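Local structure of protein DsvD (Desulfovibrio vulgaris, 1UCR) at residues 5-10 and 29-34; 9-14 and 20-25; 25-30 and 61-66; 44-47 and 51-54. The protein is of unknown function but may be essential in dissimilatory sulfite reduction and possibly interacts with B- and Z-DNA through its winged-helix motif. All coordinates share one frame; numbering follows the deposited sequence. Where two conformers were deposited one is given.

Contact 1 (5-10 and 29-34); sequences KQKVVD and DLFPDM. With SO4 (sulfate ion), chain F.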
loop_
_atom_site.group_PDB
_atom_site.type_symbol
_atom_site.label_atom_id
_atom_site.label_comp_id
_atom_site.label_asym_id
_atom_site.label_seq_id
_atom_site.Cartn_x
_atom_site.Cartn_y
_atom_site.Cartn_z
ATOM N N LYS B 5 7.084 11.969 -2.918
ATOM C CA LYS B 5 6.533 10.634 -2.703
ATOM C C LYS B 5 5.038 10.660 -2.461
ATOM O O LYS B 5 4.312 9.813 -2.984
ATOM C CB LYS B 5 7.292 10.002 -1.533
ATOM C CG LYS B 5 8.718 9.614 -1.938
ATOM C CD LYS B 5 9.404 9.010 -0.721
ATOM C CE LYS B 5 10.823 8.666 -1.125
ATOM N NZ LYS B 5 11.608 8.171 0.018
ATOM N N GLN B 6 4.551 11.636 -1.690
ATOM C CA GLN B 6 3.148 11.754 -1.438
ATOM C C GLN B 6 2.364 11.967 -2.738
ATOM O O GLN B 6 1.256 11.437 -2.912
ATOM C CB GLN B 6 2.855 12.920 -0.459
ATOM C CG GLN B 6 1.363 12.955 -0.073
ATOM C CD GLN B 6 1.100 11.709 0.766
ATOM O OE1 GLN B 6 1.688 11.521 1.823
ATOM N NE2 GLN B 6 0.211 10.830 0.340
ATOM N N LYS B 7 2.943 12.698 -3.690
ATOM C CA LYS B 7 2.266 12.906 -4.989
ATOM C C LYS B 7 2.135 11.611 -5.767
ATOM O O LYS B 7 1.119 11.375 -6.443
ATOM C CB LYS B 7 3.054 13.955 -5.796
ATOM C CG LYS B 7 2.867 15.393 -5.237
ATOM C CD LYS B 7 3.582 16.446 -6.104
ATOM C CE LYS B 7 3.348 17.826 -5.491
ATOM N NZ LYS B 7 3.967 18.916 -6.260
ATOM N N VAL B 8 3.152 10.732 -5.703
ATOM C CA VAL B 8 3.009 9.386 -6.318
ATOM C C VAL B 8 1.854 8.635 -5.669
ATOM O O VAL B 8 0.999 8.062 -6.370
ATOM C CB VAL B 8 4.323 8.632 -6.163
ATOM C CG1 VAL B 8 4.210 7.160 -6.536
ATOM C CG2 VAL B 8 5.422 9.311 -6.989
ATOM N N VAL B 9 1.886 8.556 -4.317
ATOM C CA VAL B 9 0.842 7.809 -3.629
ATOM C C VAL B 9 -0.546 8.379 -3.965
ATOM O O VAL B 9 -1.514 7.640 -4.226
ATOM C CB VAL B 9 1.079 7.826 -2.127
ATOM C CG1 VAL B 9 -0.059 7.223 -1.324
ATOM C CG2 VAL B 9 2.362 7.040 -1.835
ATOM N N ASP B 10 -0.656 9.731 -3.935
ATOM C CA ASP B 10 -1.983 10.325 -4.191
ATOM C C ASP B 10 -2.476 10.022 -5.606
ATOM O O ASP B 10 -3.669 9.776 -5.815
ATOM C CB ASP B 10 -1.946 11.843 -4.041
ATOM C CG ASP B 10 -1.757 12.315 -2.584
ATOM O OD1 ASP B 10 -1.826 11.466 -1.668
ATOM O OD2 ASP B 10 -1.504 13.510 -2.400
ATOM N N ASP B 29 5.949 11.063 -16.818
ATOM C CA ASP B 29 4.942 11.917 -17.487
ATOM C C ASP B 29 4.222 12.839 -16.520
ATOM O O ASP B 29 3.888 13.961 -16.827
ATOM C CB ASP B 29 3.903 11.020 -18.154
ATOM C CG ASP B 29 4.281 10.405 -19.482
ATOM O OD1 ASP B 29 5.307 10.808 -20.075
ATOM O OD2 ASP B 29 3.480 9.568 -19.938
ATOM N N LEU B 30 3.934 12.314 -15.317
ATOM C CA LEU B 30 3.229 13.078 -14.305
ATOM C C LEU B 30 4.095 14.100 -13.647
ATOM O O LEU B 30 3.551 15.115 -13.181
ATOM C CB LEU B 30 2.678 12.152 -13.202
ATOM C CG LEU B 30 1.528 11.248 -13.650
ATOM C CD1 LEU B 30 1.290 10.204 -12.566
ATOM C CD2 LEU B 30 0.250 12.057 -13.901
ATOM N N PHE B 31 5.421 13.901 -13.599
ATOM C CA PHE B 31 6.342 14.794 -12.888
ATOM C C PHE B 31 7.445 15.230 -13.828
ATOM O O PHE B 31 8.616 14.902 -13.699
ATOM C CB PHE B 31 6.806 14.103 -11.587
ATOM C CG PHE B 31 5.624 13.545 -10.779
ATOM C CD1 PHE B 31 5.505 12.188 -10.592
ATOM C CD2 PHE B 31 4.679 14.431 -10.245
ATOM C CE1 PHE B 31 4.440 11.669 -9.871
ATOM C CE2 PHE B 31 3.621 13.885 -9.534
ATOM C CZ PHE B 31 3.481 12.518 -9.330
ATOM N N PRO B 32 7.063 16.024 -14.839
ATOM C CA PRO B 32 8.039 16.363 -15.867
ATOM C C PRO B 32 9.129 17.313 -15.366
ATOM O O PRO B 32 10.107 17.405 -16.094
ATOM C CB PRO B 32 7.181 17.118 -16.881
ATOM C CG PRO B 32 6.036 17.680 -16.089
ATOM C CD PRO B 32 5.726 16.570 -15.082
ATOM N N ASP B 33 8.934 17.955 -14.216
ATOM C CA ASP B 33 9.928 18.893 -13.694
ATOM C C ASP B 33 11.054 18.117 -13.004
ATOM O O ASP B 33 12.122 18.658 -12.710
ATOM C CB ASP B 33 9.344 19.884 -12.700
ATOM C CG ASP B 33 8.468 21.020 -13.157
ATOM O OD1 ASP B 33 8.214 21.890 -12.273
ATOM O OD2 ASP B 33 8.042 21.137 -14.303
ATOM N N MET B 34 10.802 16.854 -12.693
ATOM C CA MET B 34 11.808 16.097 -11.940
ATOM C C MET B 34 12.775 15.427 -12.886
ATOM O O MET B 34 12.385 15.005 -13.992
ATOM C CB MET B 34 11.060 15.022 -11.166
ATOM C CG MET B 34 10.201 15.388 -9.968
ATOM S SD MET B 34 9.557 13.989 -8.975
ATOM C CE MET B 34 11.126 13.158 -8.675
HETATM S S SO4 F . 10.324 10.191 3.075
HETATM O O1 SO4 F . 11.342 9.984 2.006
HETATM O O2 SO4 F . 10.760 11.299 3.905
HETATM O O3 SO4 F . 10.288 9.012 3.985
HETATM O O4 SO4 F . 9.008 10.269 2.436
#

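Contact 2 (9-14 and 20-25); sequences VDFLNS and SKFYFN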
loop_
_atom_site.group_PDB
_atom_site.type_symbol
_atom_site.label_atom_id
_atom_site.label_comp_id
_atom_site.label_asym_id
_atom_site.label_seq_id
_atom_site.Cartn_x
_atom_site.Cartn_y
_atom_site.Cartn_z
ATOM N N VAL B 9 1.886 8.556 -4.317
ATOM C CA VAL B 9 0.842 7.809 -3.629
ATOM C C VAL B 9 -0.546 8.379 -3.965
ATOM O O VAL B 9 -1.514 7.640 -4.226
ATOM C CB VAL B 9 1.079 7.826 -2.127
ATOM C CG1 VAL B 9 -0.059 7.223 -1.324
ATOM C CG2 VAL B 9 2.362 7.040 -1.835
ATOM N N ASP B 10 -0.656 9.731 -3.935
ATOM C CA ASP B 10 -1.983 10.325 -4.191
ATOM C C ASP B 10 -2.476 10.022 -5.606
ATOM O O ASP B 10 -3.669 9.776 -5.815
ATOM C CB ASP B 10 -1.946 11.843 -4.041
ATOM C CG ASP B 10 -1.757 12.315 -2.584
ATOM O OD1 ASP B 10 -1.826 11.466 -1.668
ATOM O OD2 ASP B 10 -1.504 13.510 -2.400
ATOM N N PHE B 11 -1.597 10.028 -6.601
ATOM C CA PHE B 11 -2.029 9.673 -7.936
ATOM C C PHE B 11 -2.580 8.257 -7.976
ATOM O O PHE B 11 -3.640 7.963 -8.529
ATOM C CB PHE B 11 -0.819 9.855 -8.916
ATOM C CG PHE B 11 -1.220 9.247 -10.281
ATOM C CD1 PHE B 11 -2.106 9.950 -11.106
ATOM C CD2 PHE B 11 -0.749 8.038 -10.691
ATOM C CE1 PHE B 11 -2.470 9.401 -12.344
ATOM C CE2 PHE B 11 -1.096 7.453 -11.922
ATOM C CZ PHE B 11 -2.008 8.166 -12.710
ATOM N N LEU B 12 -1.838 7.303 -7.377
ATOM C CA LEU B 12 -2.187 5.897 -7.420
ATOM C C LEU B 12 -3.442 5.598 -6.603
ATOM O O LEU B 12 -4.215 4.730 -7.008
ATOM C CB LEU B 12 -1.019 5.057 -6.921
ATOM C CG LEU B 12 0.212 5.077 -7.829
ATOM C CD1 LEU B 12 1.345 4.295 -7.136
ATOM C CD2 LEU B 12 -0.094 4.453 -9.191
ATOM N N ASN B 13 -3.637 6.326 -5.519
ATOM C CA ASN B 13 -4.747 6.079 -4.608
ATOM C C ASN B 13 -5.962 6.844 -5.092
ATOM O O ASN B 13 -6.475 7.728 -4.458
ATOM C CB ASN B 13 -4.318 6.486 -3.204
ATOM C CG ASN B 13 -5.321 6.076 -2.142
ATOM O OD1 ASN B 13 -5.996 5.072 -2.274
ATOM N ND2 ASN B 13 -5.374 6.874 -1.081
ATOM N N SER B 14 -6.453 6.499 -6.241
ATOM C CA SER B 14 -7.540 7.197 -6.907
ATOM C C SER B 14 -8.558 6.163 -7.345
ATOM O O SER B 14 -8.134 5.084 -7.741
ATOM C CB SER B 14 -7.021 7.876 -8.183
ATOM O OG SER B 14 -6.087 8.889 -7.891
ATOM N N SER B 20 -4.102 -0.988 -11.502
ATOM C CA SER B 20 -3.324 -1.529 -10.396
ATOM C C SER B 20 -1.853 -1.171 -10.503
ATOM O O SER B 20 -1.188 -1.234 -9.457
ATOM C CB SER B 20 -3.472 -3.072 -10.327
ATOM O OG SER B 20 -2.936 -3.679 -11.527
ATOM N N LYS B 21 -1.388 -0.881 -11.722
ATOM C CA LYS B 21 0.062 -0.561 -11.911
ATOM C C LYS B 21 0.219 0.330 -13.123
ATOM O O LYS B 21 -0.588 0.339 -14.045
ATOM C CB LYS B 21 0.916 -1.819 -11.990
ATOM C CG LYS B 21 0.490 -2.757 -13.106
ATOM C CD LYS B 21 1.316 -4.089 -13.096
ATOM C CE LYS B 21 0.890 -4.956 -14.256
ATOM N NZ LYS B 21 1.570 -6.277 -14.286
ATOM N N PHE B 22 1.304 1.109 -13.123
ATOM C CA PHE B 22 1.632 2.079 -14.143
ATOM C C PHE B 22 3.110 1.921 -14.519
ATOM O O PHE B 22 3.924 1.514 -13.705
ATOM C CB PHE B 22 1.355 3.494 -13.645
ATOM C CG PHE B 22 -0.109 3.821 -13.568
ATOM C CD1 PHE B 22 -0.837 3.515 -12.416
ATOM C CD2 PHE B 22 -0.764 4.462 -14.631
ATOM C CE1 PHE B 22 -2.188 3.830 -12.313
ATOM C CE2 PHE B 22 -2.122 4.775 -14.519
ATOM C CZ PHE B 22 -2.793 4.499 -13.356
ATOM N N TYR B 23 3.450 2.253 -15.759
ATOM C CA TYR B 23 4.837 2.230 -16.207
ATOM C C TYR B 23 5.696 3.250 -15.499
ATOM O O TYR B 23 5.217 4.305 -15.120
ATOM C CB TYR B 23 4.902 2.557 -17.726
ATOM C CG TYR B 23 4.251 1.456 -18.536
ATOM C CD1 TYR B 23 3.063 1.699 -19.234
ATOM C CD2 TYR B 23 4.808 0.193 -18.641
ATOM C CE1 TYR B 23 2.484 0.681 -20.000
ATOM C CE2 TYR B 23 4.255 -0.819 -19.347
ATOM C CZ TYR B 23 3.067 -0.550 -20.043
ATOM O OH TYR B 23 2.499 -1.605 -20.742
ATOM N N PHE B 24 6.995 2.964 -15.430
ATOM C CA PHE B 24 7.932 4.001 -14.994
ATOM C C PHE B 24 7.673 5.316 -15.686
ATOM O O PHE B 24 7.587 6.373 -15.066
ATOM C CB PHE B 24 9.354 3.489 -15.302
ATOM C CG PHE B 24 10.380 4.572 -14.974
ATOM C CD1 PHE B 24 10.577 5.022 -13.660
ATOM C CD2 PHE B 24 11.112 5.190 -15.959
ATOM C CE1 PHE B 24 11.472 6.037 -13.371
ATOM C CE2 PHE B 24 12.065 6.190 -15.693
ATOM C CZ PHE B 24 12.244 6.621 -14.379
ATOM N N ASN B 25 7.470 5.311 -17.009
ATOM C CA ASN B 25 7.308 6.528 -17.763
ATOM C C ASN B 25 5.952 7.181 -17.543
ATOM O O ASN B 25 5.805 8.358 -17.820
ATOM C CB ASN B 25 7.525 6.292 -19.260
ATOM C CG ASN B 25 8.951 6.094 -19.661
ATOM O OD1 ASN B 25 9.872 6.235 -18.873
ATOM N ND2 ASN B 25 9.127 5.760 -20.923
#

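Contact 3 (25-30 and 61-66); sequences NDFTDL and TMYGLK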
loop_
_atom_site.group_PDB
_atom_site.type_symbol
_atom_site.label_atom_id
_atom_site.label_comp_id
_atom_site.label_asym_id
_atom_site.label_seq_id
_atom_site.Cartn_x
_atom_site.Cartn_y
_atom_site.Cartn_z
ATOM N N ASN B 25 7.470 5.311 -17.009
ATOM C CA ASN B 25 7.308 6.528 -17.763
ATOM C C ASN B 25 5.952 7.181 -17.543
ATOM O O ASN B 25 5.805 8.358 -17.820
ATOM C CB ASN B 25 7.525 6.292 -19.260
ATOM C CG ASN B 25 8.951 6.094 -19.661
ATOM O OD1 ASN B 25 9.872 6.235 -18.873
ATOM N ND2 ASN B 25 9.127 5.760 -20.923
ATOM N N ASP B 26 4.956 6.449 -16.986
ATOM C CA ASP B 26 3.755 7.150 -16.541
ATOM C C ASP B 26 4.083 8.144 -15.414
ATOM O O ASP B 26 3.507 9.212 -15.353
ATOM C CB ASP B 26 2.693 6.165 -16.046
ATOM C CG ASP B 26 1.940 5.438 -17.167
ATOM O OD1 ASP B 26 1.489 6.129 -18.105
ATOM O OD2 ASP B 26 1.788 4.219 -17.035
ATOM N N PHE B 27 5.033 7.758 -14.540
ATOM C CA PHE B 27 5.388 8.655 -13.419
ATOM C C PHE B 27 6.228 9.812 -13.905
ATOM O O PHE B 27 6.041 10.959 -13.477
ATOM C CB PHE B 27 6.110 7.859 -12.326
ATOM C CG PHE B 27 5.210 6.803 -11.737
ATOM C CD1 PHE B 27 5.333 5.493 -12.158
ATOM C CD2 PHE B 27 4.218 7.130 -10.794
ATOM C CE1 PHE B 27 4.481 4.514 -11.694
ATOM C CE2 PHE B 27 3.402 6.136 -10.286
ATOM C CZ PHE B 27 3.541 4.830 -10.741
ATOM N N THR B 28 7.177 9.549 -14.828
ATOM C CA THR B 28 7.913 10.695 -15.379
ATOM C C THR B 28 6.985 11.612 -16.163
ATOM O O THR B 28 7.181 12.844 -16.168
ATOM C CB THR B 28 9.144 10.244 -16.193
ATOM O OG1 THR B 28 8.730 9.422 -17.280
ATOM C CG2 THR B 28 10.139 9.483 -15.333
ATOM N N ASP B 29 5.949 11.063 -16.818
ATOM C CA ASP B 29 4.942 11.917 -17.487
ATOM C C ASP B 29 4.222 12.839 -16.520
ATOM O O ASP B 29 3.888 13.961 -16.827
ATOM C CB ASP B 29 3.903 11.020 -18.154
ATOM C CG ASP B 29 4.281 10.405 -19.482
ATOM O OD1 ASP B 29 5.307 10.808 -20.075
ATOM O OD2 ASP B 29 3.480 9.568 -19.938
ATOM N N LEU B 30 3.934 12.314 -15.317
ATOM C CA LEU B 30 3.229 13.078 -14.305
ATOM C C LEU B 30 4.095 14.100 -13.647
ATOM O O LEU B 30 3.551 15.115 -13.181
ATOM C CB LEU B 30 2.678 12.152 -13.202
ATOM C CG LEU B 30 1.528 11.248 -13.650
ATOM C CD1 LEU B 30 1.290 10.204 -12.566
ATOM C CD2 LEU B 30 0.250 12.057 -13.901
ATOM N N THR B 61 9.538 -1.181 -16.574
ATOM C CA THR B 61 9.135 -1.507 -15.219
ATOM C C THR B 61 7.758 -0.906 -14.988
ATOM O O THR B 61 7.361 0.057 -15.647
ATOM C CB THR B 61 10.152 -0.995 -14.172
ATOM O OG1 THR B 61 10.248 0.424 -14.292
ATOM C CG2 THR B 61 11.517 -1.661 -14.426
ATOM N N MET B 62 7.044 -1.466 -14.005
ATOM C CA MET B 62 5.785 -0.912 -13.532
ATOM C C MET B 62 5.748 -0.910 -12.031
ATOM O O MET B 62 6.441 -1.671 -11.349
ATOM C CB MET B 62 4.579 -1.697 -14.077
ATOM C CG MET B 62 4.593 -1.804 -15.601
ATOM S SD MET B 62 3.079 -2.578 -16.251
ATOM C CE MET B 62 2.036 -1.130 -16.387
ATOM N N TYR B 63 4.873 -0.026 -11.503
ATOM C CA TYR B 63 4.753 0.207 -10.085
ATOM C C TYR B 63 3.290 0.364 -9.755
ATOM O O TYR B 63 2.553 0.993 -10.533
ATOM C CB TYR B 63 5.476 1.475 -9.622
ATOM C CG TYR B 63 6.969 1.490 -9.932
ATOM C CD1 TYR B 63 7.430 1.784 -11.230
ATOM C CD2 TYR B 63 7.908 1.175 -8.930
ATOM C CE1 TYR B 63 8.784 1.779 -11.496
ATOM C CE2 TYR B 63 9.281 1.188 -9.223
ATOM C CZ TYR B 63 9.686 1.493 -10.513
ATOM O OH TYR B 63 11.033 1.510 -10.845
ATOM N N GLY B 64 2.871 -0.095 -8.597
ATOM C CA GLY B 64 1.544 0.177 -8.051
ATOM C C GLY B 64 1.579 0.105 -6.541
ATOM O O GLY B 64 2.591 -0.252 -5.946
ATOM N N LEU B 65 0.459 0.513 -5.909
ATOM C CA LEU B 65 0.435 0.432 -4.456
ATOM C C LEU B 65 0.475 -1.009 -3.947
ATOM O O LEU B 65 -0.076 -1.917 -4.565
ATOM C CB LEU B 65 -0.893 1.101 -3.961
ATOM C CG LEU B 65 -0.845 2.620 -4.094
ATOM C CD1 LEU B 65 -2.256 3.202 -3.961
ATOM C CD2 LEU B 65 0.101 3.321 -3.092
ATOM N N LYS B 66 1.167 -1.247 -2.818
ATOM C CA LYS B 66 1.300 -2.597 -2.268
ATOM C C LYS B 66 -0.049 -3.236 -2.110
ATOM O O LYS B 66 -0.950 -2.627 -1.504
ATOM C CB LYS B 66 1.970 -2.470 -0.899
ATOM C CG LYS B 66 2.382 -3.792 -0.301
ATOM C CD LYS B 66 3.576 -4.373 -1.077
ATOM C CE LYS B 66 4.199 -5.565 -0.333
ATOM N NZ LYS B 66 5.201 -6.187 -1.285
#

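Contact 4 (44-47 and 51-54); sequences TALV and VLEY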
loop_
_atom_site.group_PDB
_atom_site.type_symbol
_atom_site.label_atom_id
_atom_site.label_comp_id
_atom_site.label_asym_id
_atom_site.label_seq_id
_atom_site.Cartn_x
_atom_site.Cartn_y
_atom_site.Cartn_z
ATOM N N THR B 44 11.834 3.711 -6.213
ATOM C CA THR B 44 12.538 2.582 -5.628
ATOM C C THR B 44 12.483 2.654 -4.125
ATOM O O THR B 44 12.303 1.606 -3.480
ATOM C CB THR B 44 14.018 2.618 -6.113
ATOM O OG1 THR B 44 14.039 2.544 -7.541
ATOM C CG2 THR B 44 14.744 1.427 -5.570
ATOM N N ALA B 45 12.625 3.849 -3.536
ATOM C CA ALA B 45 12.522 3.965 -2.087
ATOM C C ALA B 45 11.144 3.581 -1.604
ATOM O O ALA B 45 11.014 2.906 -0.588
ATOM C CB ALA B 45 12.807 5.414 -1.707
ATOM N N LEU B 46 10.091 3.961 -2.335
ATOM C CA LEU B 46 8.736 3.542 -1.966
ATOM C C LEU B 46 8.563 2.027 -2.102
ATOM O O LEU B 46 7.808 1.460 -1.280
ATOM C CB LEU B 46 7.706 4.302 -2.784
ATOM C CG LEU B 46 7.564 5.782 -2.452
ATOM C CD1 LEU B 46 6.794 6.465 -3.537
ATOM C CD2 LEU B 46 6.857 5.971 -1.106
ATOM N N VAL B 47 9.191 1.382 -3.087
ATOM C CA VAL B 47 9.153 -0.108 -3.123
ATOM C C VAL B 47 9.892 -0.656 -1.939
ATOM O O VAL B 47 9.386 -1.610 -1.292
ATOM C CB VAL B 47 9.752 -0.584 -4.469
ATOM C CG1 VAL B 47 9.930 -2.089 -4.412
ATOM C CG2 VAL B 47 8.875 -0.173 -5.634
ATOM N N VAL B 51 5.478 0.597 0.347
ATOM C CA VAL B 51 4.332 1.398 -0.065
ATOM C C VAL B 51 3.924 1.016 -1.479
ATOM O O VAL B 51 2.757 0.982 -1.810
ATOM C CB VAL B 51 4.671 2.895 0.016
ATOM C CG1 VAL B 51 3.533 3.763 -0.502
ATOM C CG2 VAL B 51 5.000 3.247 1.454
ATOM N N LEU B 52 4.931 0.743 -2.326
ATOM C CA LEU B 52 4.687 0.281 -3.677
ATOM C C LEU B 52 5.169 -1.144 -3.854
ATOM O O LEU B 52 6.005 -1.643 -3.082
ATOM C CB LEU B 52 5.453 1.126 -4.738
ATOM C CG LEU B 52 5.088 2.605 -4.745
ATOM C CD1 LEU B 52 5.913 3.343 -5.794
ATOM C CD2 LEU B 52 3.615 2.838 -4.967
ATOM N N GLU B 53 4.647 -1.788 -4.892
ATOM C CA GLU B 53 5.164 -3.054 -5.426
ATOM C C GLU B 53 5.655 -2.806 -6.843
ATOM O O GLU B 53 5.184 -1.902 -7.548
ATOM C CB GLU B 53 4.116 -4.124 -5.299
ATOM C CG GLU B 53 2.830 -3.847 -5.999
ATOM C CD GLU B 53 1.703 -4.747 -5.615
ATOM O OE1 GLU B 53 0.723 -4.776 -6.427
ATOM O OE2 GLU B 53 1.699 -5.395 -4.546
ATOM N N TYR B 54 6.624 -3.646 -7.216
ATOM C CA TYR B 54 7.391 -3.482 -8.452
ATOM C C TYR B 54 7.209 -4.633 -9.403
ATOM O O TYR B 54 7.112 -5.800 -8.957
ATOM C CB TYR B 54 8.838 -3.460 -8.074
ATOM C CG TYR B 54 9.913 -3.401 -9.104
ATOM C CD1 TYR B 54 10.586 -4.543 -9.519
ATOM C CD2 TYR B 54 10.282 -2.168 -9.664
ATOM C CE1 TYR B 54 11.606 -4.483 -10.482
ATOM C CE2 TYR B 54 11.326 -2.120 -10.577
ATOM C CZ TYR B 54 11.965 -3.242 -10.976
ATOM O OH TYR B 54 13.002 -3.185 -11.892
#

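Contact 1 (5-10 and 29-34)
In the winged-helix motif of DsvD, Phe31 reaches from the end of helix 24-30 to helix 3-12, where Lys7 and Val8 receive it. It is the first residue beyond its helix to lose helical backbone angles, and a type I beta turn, Phe31 to Met34, starts there. The far end of the ring meets both, each obliquely: CE2 is 3.8 Å from Lys7 CB, and CE1 is 3.9 Å from Val8 CG2. Val8 and Phe31 cross at about a right angle as side chains. On Lys7 the touching atom is CB, at the root of the side chain; the rest runs out extended, leading the ammonium away from the ring. One face of the Phe31 ring is covered within its own segment by Leu30 CB, 3.7 Å above the plane and over the ring centre. Lys5, one turn from Val9, has a different role, its NZ donating a hydrogen bond of 2.7 Å to O1 of a sulfate that Glu2 N also binds. Gln6 NE2 is hydrogen-bonded to Glu50 of the second subunit. Helix 36-48 adjoins both segments, with Leu43 against Val8 and Val39 and Ile42 against Met34.

Contact 2 (9-14 and 20-25)
With CG anti to the backbone N (chi1 170°), Phe11 extends from helix 3-12 toward strand 22-23, and Phe22 comes to meet it from the opposite direction, its own CG turned anti to the carbonyl carbon (chi1 -73°). The result is a T-shaped, edge-to-face pair. Phe11 presents its edge, and CE2 stands 3.6 Å above the plane of the Phe22 ring, over its centre. The centroids are 5.0 Å apart and the planes are inclined at 65°, somewhat short of perpendicular. Leu12 runs alongside Phe22, pointing the other way, and brings its CD2 methyl to 3.4 Å from Phe22 CD1, a close apolar contact oblique to the ring. The helix ends just after these residues: Asn13 is the centre of an inverse gamma turn, and Ser14 OG turns back to donate a 2.7 Å hydrogen bond to Phe11 O, arriving from above the carbonyl plane. Phe27 of helix 24-30 packs on Leu12 and Phe22, so these two belong to the buried core of the winged-helix fold, with Phe11 at its border, against Leu30. No hydrogen bond joins the two segments; helix and strand are held here by dispersion and by the weak electrostatics of ring hydrogens directed at a pi face.

Contact 3 (25-30 and 61-66)
A buried aromatic contact joins Phe27 of helix 24-30 to Tyr63 of strand 60-65, the middle strand of the small antiparallel sheet in this winged-helix fold. It illustrates how a helix can be seated on a sheet through one residue from each: their CA atoms, 9.1 Å apart, are the nearest across the two segments, and both side chains leave the backbone toward the other segment. The two rings are almost perpendicular, with planes at 88°; their centroids are 6.0 Å apart and their mutual approach is oblique. The root of the tyrosine does the touching. Tyr63 CB lies 3.8 Å from Phe27 CE1, and CD1 of the tyrosine ring follows at 4.0 Å from the same atom. With Tyr63 CG anti to its carbonyl carbon (chi1 -58°), the phenol ring leads away from Phe27 toward helix 36-48, where its hydroxyl is hydrogen-bonded to Lys40 NZ. Tyr54 of the adjacent strand forms an edge-to-face pair with the same ring.

Around Phe27 the three helices converge: Val8 and Leu12 come from helix 3-12, and Val39 and Leu43 from helix 36-48. Near the start of its own helix, Asn25 O accepts both Asp29 N and Thr28 OG1, which reach it from the same face of its plane. Across the contact, the rim of the phenylalanine meets a backbone oxygen: Tyr63 O lies in the plane of the Phe27 ring, at its edge, 4.0 Å from CZ.

Contact 4 (44-47 and 51-54)
Leu46 O receives two backbone N-H groups where helix 36-48 gives way to strand 52-57, the helix-to-strand connection leading into the wing of the winged-helix motif. The bond from Leu52 N is nearly straight, 170° at the hydrogen and 3.1 Å from N to O, and comes from well above the carbonyl plane; that from Val51 N is weak and bent, at 128°. One carbonyl near the helix end thus ties down the first residues of the returning chain. Beside it, Val47 CA makes a CA-H...O contact with Leu52 O.

Apolar side chains pack beside these links. Leu46 CB rests 3.6 Å from Leu52 CD1, while its CD2 methyl turns to Val51 CB at 3.9 Å. Val47 crosses Leu52 at about a right angle. With CG1 of Val47 anti to the backbone N (chi1 171°), CG2 meets Leu52 CB at 3.8 Å, and both methyls reach Tyr54 CB.

Farther out, Leu12 of helix 3-12 and Leu65 of strand 60-65 pack on Leu52, and Tyr63 backs Val47. The strand is held in the sheet by backbone hydrogen bonds between Glu53 and Gly64, and the Glu53 carboxylate is gripped by Gly67 N and Gly69 N, near the start of helix 68-74. At the outer margin of the contact, Tyr54 CB lies 4.1 Å from Val47 CG1.

How the contacts relate
The four contacts show how a winged-helix protein with 75 modelled residues closes on one core. Contacts 1 and 2 start from helix 3-12 and share Val9 and Asp10; contact 3 begins on helix 24-30 and shares Asp29 and Leu30 with the second segment of contact 1, and contact 4 is nested within the chain loop that contact 3 closes. Contacts 2 and 3 are closest, with centres 5 Å apart, and contacts 1 and 4 are farthest apart, at 14 Å. Contacts 2, 3 and 4 reach one antiparallel sheet, in which strand 60-65 lies between 22-23 and 52-57. Helix 3-12 bridges the set: Val8 touches both Phe27 and Leu46, and Leu12 touches Leu52.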